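Long-range contacts in racemase (Pseudovibrio sp. JE062, PDB 3MKC), which is a member of the enolase superfamily, in which an N-terminal alpha-plus-beta domain packs against a C-terminal domain of the TIM-barrel type: residues P7-P11 / T37-G41; I12-I18 / V32-D38; V42-G46 / G375-N379; G123-Y127 / K368-L374. All blocks are in the same frame, centred on the assembly; numbering follows the deposited sequence.

Interaction 1: residues P7-P11 / T37-G41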
loop_
_atom_site.group_PDB
_atom_site.type_symbol
_atom_site.label_atom_id
_atom_site.label_comp_id
_atom_site.label_asym_id
_atom_site.label_seq_id
_atom_site.Cartn_x
_atom_site.Cartn_y
_atom_site.Cartn_z
ATOM N N PRO A 7 -32.306 3.620 7.155
ATOM C CA PRO A 7 -32.398 2.273 7.726
ATOM C C PRO A 7 -31.245 1.356 7.325
ATOM O O PRO A 7 -30.931 0.404 8.033
ATOM C CB PRO A 7 -33.738 1.760 7.189
ATOM C CG PRO A 7 -34.524 3.017 6.932
ATOM C CD PRO A 7 -33.483 3.914 6.321
ATOM N N ALA A 8 -30.632 1.648 6.182
ATOM C CA ALA A 8 -29.529 0.851 5.653
ATOM C C ALA A 8 -28.248 0.897 6.491
ATOM O O ALA A 8 -27.443 -0.030 6.450
ATOM C CB ALA A 8 -29.228 1.277 4.222
ATOM N N VAL A 9 -28.046 1.974 7.237
ATOM C CA VAL A 9 -26.855 2.076 8.072
ATOM C C VAL A 9 -27.124 1.240 9.315
ATOM O O VAL A 9 -27.545 1.759 10.349
ATOM C CB VAL A 9 -26.579 3.539 8.466
ATOM C CG1 VAL A 9 -25.273 3.641 9.229
ATOM C CG2 VAL A 9 -26.529 4.393 7.223
ATOM N N ALA A 10 -26.897 -0.063 9.195
ATOM C CA ALA A 10 -27.137 -0.999 10.292
ATOM C C ALA A 10 -25.855 -1.321 11.046
ATOM O O ALA A 10 -24.763 -1.218 10.493
ATOM C CB ALA A 10 -27.755 -2.277 9.750
ATOM N N PRO A 11 -25.979 -1.752 12.314
ATOM C CA PRO A 11 -24.820 -2.089 13.146
ATOM C C PRO A 11 -24.040 -3.287 12.637
ATOM O O PRO A 11 -24.584 -4.167 11.964
ATOM C CB PRO A 11 -25.437 -2.374 14.520
ATOM C CG PRO A 11 -26.787 -1.693 14.470
ATOM C CD PRO A 11 -27.227 -1.965 13.062
ATOM N N THR A 37 -19.562 -7.926 8.477
ATOM C CA THR A 37 -20.954 -8.080 8.082
ATOM C C THR A 37 -21.905 -7.338 9.007
ATOM O O THR A 37 -21.739 -7.374 10.225
ATOM C CB THR A 37 -21.331 -9.565 8.075
ATOM O OG1 THR A 37 -20.341 -10.298 7.340
ATOM C CG2 THR A 37 -22.696 -9.766 7.424
ATOM N N ASP A 38 -22.901 -6.662 8.439
ATOM C CA ASP A 38 -23.855 -5.946 9.278
ATOM C C ASP A 38 -25.062 -6.828 9.579
ATOM O O ASP A 38 -25.152 -7.955 9.096
ATOM C CB ASP A 38 -24.287 -4.611 8.644
ATOM C CG ASP A 38 -25.199 -4.778 7.437
ATOM O OD1 ASP A 38 -25.791 -5.861 7.260
ATOM O OD2 ASP A 38 -25.336 -3.799 6.670
ATOM N N GLU A 39 -25.987 -6.312 10.377
ATOM C CA GLU A 39 -27.159 -7.077 10.774
ATOM C C GLU A 39 -28.130 -7.387 9.654
ATOM O O GLU A 39 -29.075 -8.144 9.852
ATOM C CB GLU A 39 -27.882 -6.361 11.909
ATOM C CG GLU A 39 -26.935 -5.952 13.017
ATOM C CD GLU A 39 -27.585 -5.899 14.380
ATOM O OE1 GLU A 39 -28.498 -5.070 14.583
ATOM O OE2 GLU A 39 -27.172 -6.701 15.250
ATOM N N ASN A 40 -27.906 -6.808 8.480
ATOM C CA ASN A 40 -28.777 -7.064 7.341
ATOM C C ASN A 40 -28.110 -8.007 6.352
ATOM O O ASN A 40 -28.683 -8.332 5.314
ATOM C CB ASN A 40 -29.163 -5.759 6.629
ATOM C CG ASN A 40 -30.135 -4.917 7.435
ATOM O OD1 ASN A 40 -31.073 -5.437 8.036
ATOM N ND2 ASN A 40 -29.927 -3.607 7.434
ATOM N N GLY A 41 -26.897 -8.446 6.673
ATOM C CA GLY A 41 -26.185 -9.358 5.793
ATOM C C GLY A 41 -25.250 -8.696 4.797
ATOM O O GLY A 41 -24.572 -9.375 4.027
HETATM O O HOH W 1 -27.701 -2.766 5.692
#
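Glu-39 and Pro-11 illustrate how a side chain can lie against the very group that its own backbone binds. Glu-39 N donates to Pro-11 O at 3.0 Å. Glu-39 CG stands beside its backbone N (chi1 -49°), and this rotation presses the methylene onto the same oxygen, with Glu-39 CG 3.1 Å from Pro-11 O. Beyond it the chain crosses the proline ring obliquely, bringing Glu-39 OE1 to 3.7 Å from Pro-11 CD, a van der Waals contact with ring carbons.

One residue on, Asn-40 reaches back along the N-terminal loop, its ND2 lying 3.4 Å from the methyl CB of Ala-10. The same amide nitrogen donates to a water, 2.9 Å from Asn-40 ND2. That water spends its two protons on Ala-8 O and on the carboxylate, standing 2.8 Å from Asp-38 OD2, so one molecule ties three groups together.

Asp-38 has CG set between its backbone N and carbonyl carbon (chi1 72°), which folds the carboxylate over the following residues. Asp-38 OD1 accepts Asn-40 N at 2.6 Å from above the carboxylate plane and also receives Val-42 N. OD2 takes Gln-121 NE2, which bonds Ala-10 O as well and links both segments to helix 102-122. The arrangement is an Asx turn laid over a type I beta turn, Asp-38 to Gly-41, at the bend between strands 29-38 and 43-48 of the N-terminal domain.

Interaction 2: residues I12-I18 / V32-D38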
loop_
_atom_site.group_PDB
_atom_site.type_symbol
_atom_site.label_atom_id
_atom_site.label_comp_id
_atom_site.label_asym_id
_atom_site.label_seq_id
_atom_site.Cartn_x
_atom_site.Cartn_y
_atom_site.Cartn_z
ATOM N N ILE A 12 -22.757 -3.316 12.974
ATOM C CA ILE A 12 -21.883 -4.415 12.591
ATOM C C ILE A 12 -22.295 -5.639 13.406
ATOM O O ILE A 12 -22.452 -5.552 14.624
ATOM C CB ILE A 12 -20.408 -4.071 12.898
ATOM C CG1 ILE A 12 -19.960 -2.914 12.008
ATOM C CG2 ILE A 12 -19.525 -5.301 12.713
ATOM C CD1 ILE A 12 -18.550 -2.438 12.287
ATOM N N LYS A 13 -22.478 -6.771 12.735
ATOM C CA LYS A 13 -22.873 -7.995 13.422
ATOM C C LYS A 13 -21.680 -8.913 13.672
ATOM O O LYS A 13 -21.573 -9.537 14.729
ATOM C CB LYS A 13 -23.929 -8.739 12.603
ATOM C CG LYS A 13 -24.382 -10.053 13.226
ATOM C CD LYS A 13 -25.451 -10.706 12.372
ATOM C CE LYS A 13 -25.904 -12.036 12.942
ATOM N NZ LYS A 13 -27.055 -12.562 12.154
ATOM N N SER A 14 -20.781 -8.997 12.699
ATOM C CA SER A 14 -19.621 -9.858 12.850
ATOM C C SER A 14 -18.415 -9.389 12.052
ATOM O O SER A 14 -18.535 -8.626 11.093
ATOM C CB SER A 14 -19.966 -11.291 12.428
ATOM O OG SER A 14 -20.157 -11.381 11.024
ATOM N N ILE A 15 -17.249 -9.858 12.471
ATOM C CA ILE A 15 -16.004 -9.535 11.803
ATOM C C ILE A 15 -15.209 -10.826 11.745
ATOM O O ILE A 15 -14.846 -11.405 12.778
ATOM C CB ILE A 15 -15.207 -8.454 12.558
ATOM C CG1 ILE A 15 -16.000 -7.141 12.565
ATOM C CG2 ILE A 15 -13.847 -8.249 11.885
ATOM C CD1 ILE A 15 -15.271 -5.970 13.215
ATOM N N GLU A 16 -14.956 -11.276 10.527
ATOM C CA GLU A 16 -14.236 -12.514 10.289
ATOM C C GLU A 16 -12.904 -12.305 9.581
ATOM O O GLU A 16 -12.819 -11.606 8.569
ATOM C CB GLU A 16 -15.124 -13.458 9.470
ATOM C CG GLU A 16 -14.426 -14.689 8.923
ATOM C CD GLU A 16 -15.389 -15.652 8.239
ATOM O OE1 GLU A 16 -16.283 -15.185 7.498
ATOM O OE2 GLU A 16 -15.247 -16.878 8.436
ATOM N N PHE A 17 -11.862 -12.911 10.136
ATOM C CA PHE A 17 -10.532 -12.834 9.553
ATOM C C PHE A 17 -10.353 -14.144 8.796
ATOM O O PHE A 17 -10.396 -15.221 9.385
ATOM C CB PHE A 17 -9.481 -12.668 10.655
ATOM C CG PHE A 17 -9.275 -11.231 11.082
ATOM C CD1 PHE A 17 -8.128 -10.541 10.705
ATOM C CD2 PHE A 17 -10.247 -10.561 11.820
ATOM C CE1 PHE A 17 -7.948 -9.200 11.053
ATOM C CE2 PHE A 17 -10.079 -9.216 12.175
ATOM C CZ PHE A 17 -8.924 -8.537 11.786
ATOM N N ILE A 18 -10.152 -14.043 7.488
ATOM C CA ILE A 18 -10.032 -15.223 6.647
ATOM C C ILE A 18 -8.676 -15.431 6.005
ATOM O O ILE A 18 -8.358 -14.816 4.991
ATOM C CB ILE A 18 -11.094 -15.180 5.530
ATOM C CG1 ILE A 18 -12.482 -15.056 6.155
ATOM C CG2 ILE A 18 -10.985 -16.421 4.650
ATOM C CD1 ILE A 18 -13.580 -14.748 5.164
ATOM N N VAL A 32 -4.892 -12.039 4.342
ATOM C CA VAL A 32 -5.892 -12.289 5.347
ATOM C C VAL A 32 -7.060 -11.387 5.022
ATOM O O VAL A 32 -7.005 -10.180 5.244
ATOM C CB VAL A 32 -5.366 -11.972 6.748
ATOM C CG1 VAL A 32 -6.413 -12.313 7.777
ATOM C CG2 VAL A 32 -4.087 -12.751 6.998
ATOM N N VAL A 33 -8.109 -11.972 4.461
ATOM C CA VAL A 33 -9.286 -11.193 4.123
ATOM C C VAL A 33 -10.051 -10.868 5.390
ATOM O O VAL A 33 -10.197 -11.715 6.271
ATOM C CB VAL A 33 -10.226 -11.969 3.181
ATOM C CG1 VAL A 33 -11.487 -11.152 2.921
ATOM C CG2 VAL A 33 -9.513 -12.278 1.878
ATOM N N VAL A 34 -10.514 -9.630 5.493
ATOM C CA VAL A 34 -11.301 -9.219 6.637
ATOM C C VAL A 34 -12.711 -8.932 6.130
ATOM O O VAL A 34 -12.912 -8.038 5.307
ATOM C CB VAL A 34 -10.743 -7.945 7.293
ATOM C CG1 VAL A 34 -11.669 -7.503 8.424
ATOM C CG2 VAL A 34 -9.340 -8.202 7.813
ATOM N N LYS A 35 -13.681 -9.698 6.616
ATOM C CA LYS A 35 -15.066 -9.523 6.205
ATOM C C LYS A 35 -15.905 -9.004 7.368
ATOM O O LYS A 35 -16.069 -9.690 8.381
ATOM C CB LYS A 35 -15.624 -10.860 5.716
ATOM C CG LYS A 35 -17.000 -10.809 5.069
ATOM C CD LYS A 35 -17.413 -12.228 4.676
ATOM C CE LYS A 35 -18.683 -12.266 3.853
ATOM N NZ LYS A 35 -18.898 -13.637 3.286
ATOM N N VAL A 36 -16.425 -7.787 7.227
ATOM C CA VAL A 36 -17.265 -7.186 8.257
ATOM C C VAL A 36 -18.702 -7.232 7.744
ATOM O O VAL A 36 -19.023 -6.650 6.710
ATOM C CB VAL A 36 -16.858 -5.718 8.532
ATOM C CG1 VAL A 36 -17.699 -5.143 9.654
ATOM C CG2 VAL A 36 -15.379 -5.650 8.896
ATOM N N THR A 37 -19.562 -7.926 8.477
ATOM C CA THR A 37 -20.954 -8.080 8.082
ATOM C C THR A 37 -21.905 -7.338 9.007
ATOM O O THR A 37 -21.739 -7.374 10.225
ATOM C CB THR A 37 -21.331 -9.565 8.075
ATOM O OG1 THR A 37 -20.341 -10.298 7.340
ATOM C CG2 THR A 37 -22.696 -9.766 7.424
ATOM N N ASP A 38 -22.901 -6.662 8.439
ATOM C CA ASP A 38 -23.855 -5.946 9.278
ATOM C C ASP A 38 -25.062 -6.828 9.579
ATOM O O ASP A 38 -25.152 -7.955 9.096
ATOM C CB ASP A 38 -24.287 -4.611 8.644
ATOM C CG ASP A 38 -25.199 -4.778 7.437
ATOM O OD1 ASP A 38 -25.791 -5.861 7.260
ATOM O OD2 ASP A 38 -25.336 -3.799 6.670
HETATM O O HOH W 2 -18.480 -11.061 8.941
#
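Phe-17 and Val-34 face each other as a non-hydrogen-bonded pair of antiparallel strands. From CB, the phenyl ring rises on the face of the sheet shared with Ile-15, Val-34 and Val-36. A chi1 of -85° sets it beside the backbone N, and a chi2 of -106° puts the CD1 edge next to segment 32-38. At the ring edge, Phe-17 CD1 meets Val-32 CG1 at 3.8 Å. Further out, Phe-17 CE1 lies 3.7 Å from Val-34 CG2, and CZ at the tip is still in touch with that methyl. Val-34 CG2 sits over the ring face, offset toward the rim, in a CH-pi contact. Ile-55 and Ala-59 of helix 52-59 and Ile-110 of helix 102-122 pack on the same phenyl.

The other face is mixed: a water joins Ser-14 OG, Thr-37 OG1 and Lys-35 O at one end, and Ile-18 packs on Val-33 at the other. Hydrogen-bonded backbone pairs form at Ser-14/Thr-37, Glu-16/Lys-35 and Ile-18/Val-33. Thr-37 O accepts Lys-13 N at 2.7 Å and Ser-14 N at 3.1 Å, a classic beta bulge. Backbone bonds thus hold the hairpin, while apolar contacts seal one face against the helices.

Interaction 3: residues V42-G46 / G375-N379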
loop_
_atom_site.group_PDB
_atom_site.type_symbol
_atom_site.label_atom_id
_atom_site.label_comp_id
_atom_site.label_asym_id
_atom_site.label_seq_id
_atom_site.Cartn_x
_atom_site.Cartn_y
_atom_site.Cartn_z
ATOM N N VAL A 42 -25.218 -7.370 4.791
ATOM C CA VAL A 42 -24.334 -6.653 3.881
ATOM C C VAL A 42 -22.938 -6.727 4.478
ATOM O O VAL A 42 -22.783 -6.668 5.696
ATOM C CB VAL A 42 -24.743 -5.176 3.751
ATOM C CG1 VAL A 42 -23.862 -4.485 2.726
ATOM C CG2 VAL A 42 -26.208 -5.077 3.343
ATOM N N TYR A 43 -21.921 -6.860 3.635
ATOM C CA TYR A 43 -20.561 -6.946 4.153
ATOM C C TYR A 43 -19.540 -6.098 3.401
ATOM O O TYR A 43 -19.770 -5.669 2.266
ATOM C CB TYR A 43 -20.104 -8.410 4.185
ATOM C CG TYR A 43 -20.062 -9.087 2.837
ATOM C CD1 TYR A 43 -19.024 -8.835 1.942
ATOM C CD2 TYR A 43 -21.059 -9.990 2.453
ATOM C CE1 TYR A 43 -18.973 -9.465 0.701
ATOM C CE2 TYR A 43 -21.019 -10.624 1.212
ATOM C CZ TYR A 43 -19.970 -10.359 0.343
ATOM O OH TYR A 43 -19.889 -11.006 -0.869
ATOM N N GLY A 44 -18.420 -5.849 4.072
ATOM C CA GLY A 44 -17.336 -5.071 3.508
ATOM C C GLY A 44 -16.078 -5.917 3.552
ATOM O O GLY A 44 -15.885 -6.713 4.478
ATOM N N LEU A 45 -15.217 -5.738 2.560
ATOM C CA LEU A 45 -13.991 -6.506 2.463
ATOM C C LEU A 45 -12.739 -5.651 2.586
ATOM O O LEU A 45 -12.644 -4.582 1.990
ATOM C CB LEU A 45 -13.951 -7.244 1.124
ATOM C CG LEU A 45 -15.087 -8.239 0.887
ATOM C CD1 LEU A 45 -15.115 -8.657 -0.569
ATOM C CD2 LEU A 45 -14.897 -9.440 1.798
ATOM N N GLY A 46 -11.787 -6.146 3.366
ATOM C CA GLY A 46 -10.522 -5.461 3.550
ATOM C C GLY A 46 -9.494 -6.561 3.683
ATOM O O GLY A 46 -9.839 -7.733 3.581
ATOM N N GLY A 375 -16.016 -1.447 -4.392
ATOM C CA GLY A 375 -16.340 -2.028 -5.683
ATOM C C GLY A 375 -15.685 -3.362 -5.960
ATOM O O GLY A 375 -15.113 -3.575 -7.029
ATOM N N ILE A 376 -15.765 -4.271 -4.999
ATOM C CA ILE A 376 -15.176 -5.588 -5.177
ATOM C C ILE A 376 -15.951 -6.651 -4.428
ATOM O O ILE A 376 -16.742 -6.352 -3.526
ATOM C CB ILE A 376 -13.726 -5.642 -4.659
ATOM C CG1 ILE A 376 -13.680 -5.127 -3.218
ATOM C CG2 ILE A 376 -12.805 -4.856 -5.578
ATOM C CD1 ILE A 376 -12.300 -5.226 -2.584
ATOM N N ASP A 377 -15.714 -7.900 -4.811
ATOM C CA ASP A 377 -16.352 -9.023 -4.150
ATOM C C ASP A 377 -15.456 -10.244 -4.279
ATOM O O ASP A 377 -14.654 -10.355 -5.213
ATOM C CB ASP A 377 -17.725 -9.306 -4.756
ATOM C CG ASP A 377 -18.682 -9.931 -3.755
ATOM O OD1 ASP A 377 -18.251 -10.223 -2.616
ATOM O OD2 ASP A 377 -19.865 -10.130 -4.104
ATOM N N LEU A 378 -15.589 -11.158 -3.327
ATOM C CA LEU A 378 -14.786 -12.369 -3.321
ATOM C C LEU A 378 -15.177 -13.328 -4.426
ATOM O O LEU A 378 -16.359 -13.494 -4.733
ATOM C CB LEU A 378 -14.930 -13.097 -1.985
ATOM C CG LEU A 378 -14.365 -12.434 -0.734
ATOM C CD1 LEU A 378 -14.802 -13.229 0.489
ATOM C CD2 LEU A 378 -12.849 -12.368 -0.829
ATOM N N ASN A 379 -14.169 -13.957 -5.016
ATOM C CA ASN A 379 -14.379 -14.947 -6.057
ATOM C C ASN A 379 -14.492 -16.285 -5.317
ATOM O O ASN A 379 -13.486 -16.939 -5.038
ATOM C CB ASN A 379 -13.184 -14.956 -7.003
ATOM C CG ASN A 379 -13.271 -16.051 -8.033
ATOM O OD1 ASN A 379 -14.211 -16.847 -8.031
ATOM N ND2 ASN A 379 -12.288 -16.103 -8.923
#
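Two first torsions bring Tyr-43 and Asp-377 together across the boundary between the domains. Tyr-43 carries CG between its backbone N and carbonyl carbon (chi1 61°), which swings the phenol out from strand 43-48. In Asp-377, CG stands opposite the backbone N (chi1 -152°), turning the carboxylate to meet it. The two side chains cross at about a right angle, ring and carboxylate planes 47° apart. The hydroxyl donates to the syn lone pair of the acid, and the bond is short, 2.5 Å from Tyr-43 OH to Asp-377 OD1. The acceptor lies in the plane of the phenol, at its edge. Asp-377 OD1 also takes the next amide from above the carboxylate plane, 2.9 Å from Leu-378 N, so two donors of different origin fix this one oxygen. Lys-35 and Lys-120 make cation-pi contacts with the tyrosine ring, and their charge may sharpen the hydroxyl as a donor.

Beside this polar pair, Leu-45 supplies an apolar one. Its CD1 branch rests against the backbone, 3.8 Å from Asp-377 CA, and the same methyl, Leu-45 CD1, is 3.9 Å from Leu-378 CG. The other branch reaches the neighbouring methyl, with Leu-45 CD2 4.0 Å from Leu-378 CD1, as the two leucines cross at a slant. The Ile-376 side chain touches Ile-320 and Ala-323, packing its segment on helix 319-331. A strand of the N-terminal sheet thus meets a late segment of the chain, an interface of the two-domain architecture characteristic of the enolase superfamily.

Interaction 4: residues G123-Y127 / K368-L374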
loop_
_atom_site.group_PDB
_atom_site.type_symbol
_atom_site.label_atom_id
_atom_site.label_comp_id
_atom_site.label_asym_id
_atom_site.label_seq_id
_atom_site.Cartn_x
_atom_site.Cartn_y
_atom_site.Cartn_z
ATOM N N GLY A 123 -24.692 3.317 -0.530
ATOM C CA GLY A 123 -24.741 3.318 -1.977
ATOM C C GLY A 123 -23.845 4.381 -2.585
ATOM O O GLY A 123 -24.219 5.034 -3.557
ATOM N N VAL A 124 -22.661 4.564 -2.005
ATOM C CA VAL A 124 -21.715 5.548 -2.519
ATOM C C VAL A 124 -20.315 4.951 -2.532
ATOM O O VAL A 124 -19.961 4.163 -1.654
ATOM C CB VAL A 124 -21.701 6.834 -1.662
ATOM C CG1 VAL A 124 -23.098 7.417 -1.586
ATOM C CG2 VAL A 124 -21.172 6.540 -0.264
ATOM N N PRO A 125 -19.503 5.308 -3.538
ATOM C CA PRO A 125 -18.135 4.790 -3.639
ATOM C C PRO A 125 -17.299 5.242 -2.451
ATOM O O PRO A 125 -17.554 6.295 -1.870
ATOM C CB PRO A 125 -17.636 5.372 -4.959
ATOM C CG PRO A 125 -18.433 6.634 -5.099
ATOM C CD PRO A 125 -19.809 6.213 -4.658
ATOM N N ALA A 126 -16.301 4.442 -2.103
ATOM C CA ALA A 126 -15.437 4.750 -0.972
ATOM C C ALA A 126 -14.779 6.127 -1.038
ATOM O O ALA A 126 -14.743 6.840 -0.040
ATOM C CB ALA A 126 -14.374 3.668 -0.824
ATOM N N TYR A 127 -14.260 6.509 -2.202
ATOM C CA TYR A 127 -13.588 7.798 -2.315
ATOM C C TYR A 127 -14.479 8.989 -1.959
ATOM O O TYR A 127 -13.978 10.051 -1.571
ATOM C CB TYR A 127 -12.972 7.959 -3.717
ATOM C CG TYR A 127 -13.934 8.363 -4.811
ATOM C CD1 TYR A 127 -14.295 9.693 -4.983
ATOM C CD2 TYR A 127 -14.494 7.412 -5.667
ATOM C CE1 TYR A 127 -15.184 10.078 -5.971
ATOM C CE2 TYR A 127 -15.389 7.787 -6.665
ATOM C CZ TYR A 127 -15.728 9.123 -6.810
ATOM O OH TYR A 127 -16.600 9.514 -7.797
ATOM N N LYS A 368 -12.784 7.369 -12.410
ATOM C CA LYS A 368 -13.395 7.372 -11.086
ATOM C C LYS A 368 -14.230 6.122 -10.847
ATOM O O LYS A 368 -15.008 5.716 -11.707
ATOM C CB LYS A 368 -14.277 8.612 -10.917
ATOM C CG LYS A 368 -13.506 9.917 -11.064
ATOM C CD LYS A 368 -14.283 11.109 -10.530
ATOM C CE LYS A 368 -15.523 11.397 -11.335
ATOM N NZ LYS A 368 -16.147 12.685 -10.899
ATOM N N PRO A 369 -14.062 5.473 -9.683
ATOM C CA PRO A 369 -14.847 4.269 -9.402
ATOM C C PRO A 369 -16.334 4.615 -9.428
ATOM O O PRO A 369 -16.724 5.707 -9.027
ATOM C CB PRO A 369 -14.363 3.866 -8.014
ATOM C CG PRO A 369 -12.920 4.272 -8.048
ATOM C CD PRO A 369 -12.997 5.651 -8.678
ATOM N N THR A 370 -17.161 3.691 -9.908
ATOM C CA THR A 370 -18.596 3.936 -9.992
ATOM C C THR A 370 -19.439 3.021 -9.110
ATOM O O THR A 370 -20.663 3.165 -9.050
ATOM C CB THR A 370 -19.091 3.782 -11.437
ATOM O OG1 THR A 370 -18.696 2.498 -11.933
ATOM C CG2 THR A 370 -18.500 4.871 -12.327
ATOM N N ALA A 371 -18.794 2.080 -8.429
ATOM C CA ALA A 371 -19.521 1.157 -7.569
ATOM C C ALA A 371 -19.471 1.590 -6.109
ATOM O O ALA A 371 -18.567 2.323 -5.700
ATOM C CB ALA A 371 -18.949 -0.251 -7.710
ATOM N N PRO A 372 -20.457 1.155 -5.310
ATOM C CA PRO A 372 -20.507 1.502 -3.886
ATOM C C PRO A 372 -19.302 0.889 -3.180
ATOM O O PRO A 372 -18.753 -0.110 -3.642
ATOM C CB PRO A 372 -21.815 0.870 -3.422
ATOM C CG PRO A 372 -22.674 0.933 -4.654
ATOM C CD PRO A 372 -21.708 0.494 -5.729
ATOM N N GLY A 373 -18.899 1.480 -2.058
ATOM C CA GLY A 373 -17.759 0.957 -1.326
ATOM C C GLY A 373 -16.497 0.844 -2.160
ATOM O O GLY A 373 -16.173 1.740 -2.940
ATOM N N LEU A 374 -15.777 -0.263 -1.996
ATOM C CA LEU A 374 -14.540 -0.476 -2.737
ATOM C C LEU A 374 -14.767 -1.100 -4.105
ATOM O O LEU A 374 -13.829 -1.269 -4.883
ATOM C CB LEU A 374 -13.582 -1.344 -1.918
ATOM C CG LEU A 374 -13.013 -0.643 -0.682
ATOM C CD1 LEU A 374 -12.122 -1.599 0.092
ATOM C CD2 LEU A 374 -12.226 0.588 -1.107
HETATM O O HOH W 3 -18.215 7.798 -9.152
HETATM O O HOH W 4 -17.464 12.121 -7.914
#
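Val-124 and Gly-373 open this contact with a reciprocal pair of backbone bonds around Pro-125. Gly-373 N donates to Val-124 O at 2.9 Å, and Ala-126 N returns a bond to Gly-373 O at 2.8 Å. Between them the proline edges up to the opposite chain, with Pro-125 CA 3.2 Å from Ala-371 O in a CA-H...O contact. Just beyond, the methyl of Ala-126 touches a leucine branch, CB lying 3.8 Å from Leu-374 CD2.

Tyr-127 forms the other flank. Its CG sits between backbone N and carbonyl carbon (chi1 80°), and the ring presents its edge to Pro-369 O, with Tyr-127 CE2 3.4 Å from that oxygen. A water in the ring plane bridges the two residues, bonded to Tyr-127 OH and donating to Pro-369 O at 2.6 Å. Here the segment that follows helix 102-122 of the N-terminal domain is joined to the loop between strands 366-367 and 377-378, a link between the two domains of an enolase-superfamily chain. Lys-368 crosses the tyrosine at about a right angle, its CD 3.9 Å from Tyr-127 OH, and a second water, bonded to that hydroxyl, takes a weak bond from Lys-368 NZ.

In the next shell, His-327 of helix 319-331 accepts Tyr-127 N through ND1 and packs on Ala-126 and Pro-369. Asp-116 OD1 receives Leu-374 N, while Phe-330 backs Lys-368 and Pro-369.

How the interactions relate
Interactions 1 and 2 share Thr-37 and Asp-38, so the Asx turn begins where the hairpin pairing ends, with centres 13 Å apart. Interaction 3 extends the same sheet: its strand lies on the other side of strand 29-38, with Val-34 N to Gly-46 O and Val-36 O to Gly-44 N both at 2.8 Å. Interactions 3 and 4 are two points of one domain interface, centres 12 Å apart, touching where Leu-45 O is 3.6 Å from Leu-374 CD1. Asp-116 binds both, accepting Leu-45 N and Leu-374 N. Interaction 4 stays about 8 Å from interaction 2 at the nearest atoms.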